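Local structure of chlorella virus DNA ligase-adenylate (1FVI) at residues N142-T145 with E146-Y150. The protein probably seals nicks in duplex DNA as an ATP-dependent ligase, working through a covalent enzyme-adenylate intermediate. The protein carries 1 engineered substitution. Numbering follows the deposited sequence.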
loop_
_atom_site.group_PDB
_atom_site.type_symbol
_atom_site.label_atom_id
_atom_site.label_comp_id
_atom_site.label_asym_id
_atom_site.label_seq_id
_atom_site.Cartn_x
_atom_site.Cartn_y
_atom_site.Cartn_z
ATOM N N ASN A 142 17.194 -0.411 -7.341
ATOM C CA ASN A 142 18.315 -0.815 -8.174
ATOM C C ASN A 142 18.812 -2.229 -8.022
ATOM O O ASN A 142 19.505 -2.736 -8.906
ATOM C CB ASN A 142 19.483 0.134 -7.948
ATOM C CG ASN A 142 19.189 1.538 -8.413
ATOM O OD1 ASN A 142 18.611 1.752 -9.484
ATOM N ND2 ASN A 142 19.589 2.507 -7.615
ATOM N N ASN A 143 18.501 -2.852 -6.887
ATOM C CA ASN A 143 18.957 -4.218 -6.613
ATOM C C ASN A 143 18.008 -4.987 -5.675
ATOM O O ASN A 143 17.048 -4.417 -5.126
ATOM C CB ASN A 143 20.406 -4.216 -6.060
ATOM C CG ASN A 143 20.578 -3.327 -4.824
ATOM O OD1 ASN A 143 21.285 -2.313 -4.859
ATOM N ND2 ASN A 143 19.923 -3.697 -3.741
ATOM N N ILE A 144 18.277 -6.284 -5.513
ATOM C CA ILE A 144 17.461 -7.160 -4.662
ATOM C C ILE A 144 17.368 -6.710 -3.189
ATOM O O ILE A 144 16.301 -6.769 -2.585
ATOM C CB ILE A 144 17.957 -8.632 -4.774
ATOM C CG1 ILE A 144 17.628 -9.163 -6.173
ATOM C CG2 ILE A 144 17.370 -9.501 -3.638
ATOM C CD1 ILE A 144 18.155 -10.516 -6.465
ATOM N N THR A 145 18.479 -6.248 -2.633
ATOM C CA THR A 145 18.512 -5.769 -1.257
ATOM C C THR A 145 17.554 -4.599 -1.121
ATOM O O THR A 145 16.782 -4.527 -0.163
ATOM C CB THR A 145 19.914 -5.292 -0.895
ATOM O OG1 THR A 145 20.862 -6.269 -1.339
ATOM C CG2 THR A 145 20.049 -5.087 0.612
ATOM N N GLU A 146 17.596 -3.696 -2.097
ATOM C CA GLU A 146 16.704 -2.546 -2.105
ATOM C C GLU A 146 15.234 -2.948 -2.234
ATOM O O GLU A 146 14.363 -2.340 -1.596
ATOM C CB GLU A 146 17.103 -1.563 -3.197
ATOM C CG GLU A 146 18.278 -0.661 -2.792
ATOM C CD GLU A 146 18.578 0.434 -3.808
ATOM O OE1 GLU A 146 17.780 0.640 -4.737
ATOM O OE2 GLU A 146 19.628 1.088 -3.683
ATOM N N LEU A 147 14.965 -3.985 -3.030
ATOM C CA LEU A 147 13.602 -4.497 -3.221
ATOM C C LEU A 147 13.030 -5.047 -1.904
ATOM O O LEU A 147 11.917 -4.705 -1.504
ATOM C CB LEU A 147 13.579 -5.603 -4.290
ATOM C CG LEU A 147 12.578 -5.478 -5.450
ATOM C CD1 LEU A 147 12.309 -6.844 -6.063
ATOM C CD2 LEU A 147 11.287 -4.862 -4.987
ATOM N N LEU A 148 13.784 -5.925 -1.247
ATOM C CA LEU A 148 13.364 -6.491 0.037
ATOM C C LEU A 148 13.200 -5.423 1.141
ATOM O O LEU A 148 12.238 -5.467 1.912
ATOM C CB LEU A 148 14.365 -7.556 0.465
ATOM C CG LEU A 148 14.285 -8.737 -0.495
ATOM C CD1 LEU A 148 15.462 -9.641 -0.298
ATOM C CD2 LEU A 148 12.970 -9.464 -0.294
ATOM N N GLN A 149 14.137 -4.474 1.218
ATOM C CA GLN A 149 14.046 -3.408 2.211
ATOM C C GLN A 149 12.761 -2.640 1.945
ATOM O O GLN A 149 12.071 -2.220 2.879
ATOM C CB GLN A 149 15.246 -2.464 2.128
ATOM C CG GLN A 149 16.589 -3.148 2.378
ATOM C CD GLN A 149 17.781 -2.196 2.312
ATOM O OE1 GLN A 149 18.351 -1.838 3.340
ATOM N NE2 GLN A 149 18.175 -1.804 1.104
ATOM N N TYR A 150 12.423 -2.502 0.660
ATOM C CA TYR A 150 11.210 -1.803 0.260
ATOM C C TYR A 150 9.934 -2.531 0.725
ATOM O O TYR A 150 8.982 -1.885 1.201
ATOM C CB TYR A 150 11.201 -1.579 -1.260
ATOM C CG TYR A 150 10.034 -0.742 -1.698
ATOM C CD1 TYR A 150 9.951 0.607 -1.332
ATOM C CD2 TYR A 150 8.976 -1.301 -2.421
ATOM C CE1 TYR A 150 8.849 1.371 -1.662
ATOM C CE2 TYR A 150 7.858 -0.534 -2.758
ATOM C CZ TYR A 150 7.806 0.796 -2.366
ATOM O OH TYR A 150 6.699 1.557 -2.602
HETATM O O HOH W 1 21.116 2.395 -5.387
#
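With CG of E146 beside its own backbone N (chi1 -80°) and the chain extended beyond it, the carboxylate runs back past N143 to reach N142. There OE1 of E146 accepts the backbone N-H of N142 at 2.9 Å, the donor standing 41° out of the carboxylate plane. The N142 side chain lies alongside that of E146 and points the same way, its amide turned 47° from the carboxylate. A water joins their ends: it accepts a hydrogen bond from ND2 of N142 (2.7 Å) and donates one to OE2 of E146 (2.6 Å). Both carboxylate oxygens are thereby engaged, one by the main chain and the other through solvent. The negative charge beside the first turn would probably also interact favourably with the helix dipole.

N143 occupies the N-cap position of helix 144-156, which follows edge strand 139-141 in the nucleotide-binding domain of this covalent nucleotidyltransferase. The side chain of N143 crosses that of E146 at about a right angle. Regular helical bonding starts at once, L147 N donating to N143 O (3.0 Å) and L148 N to I144 O (3.0 Å).

On another flank of the first turn, I144 and L148 run side by side, and CG2 of I144 touches CD1 of L148 at 3.8 Å. I14 packs against both and also against L147, while F19 adds to the cover over I144. L147 and Y150 also pack on the sheet, where both meet I141 and V162; Y150 also reaches A23 and P25 of the strand leading to the adenylated K26. Among the more open residues, CG2 of T145 lies 3.8 Å from NE2 of Q149, the two side chains running alongside each other.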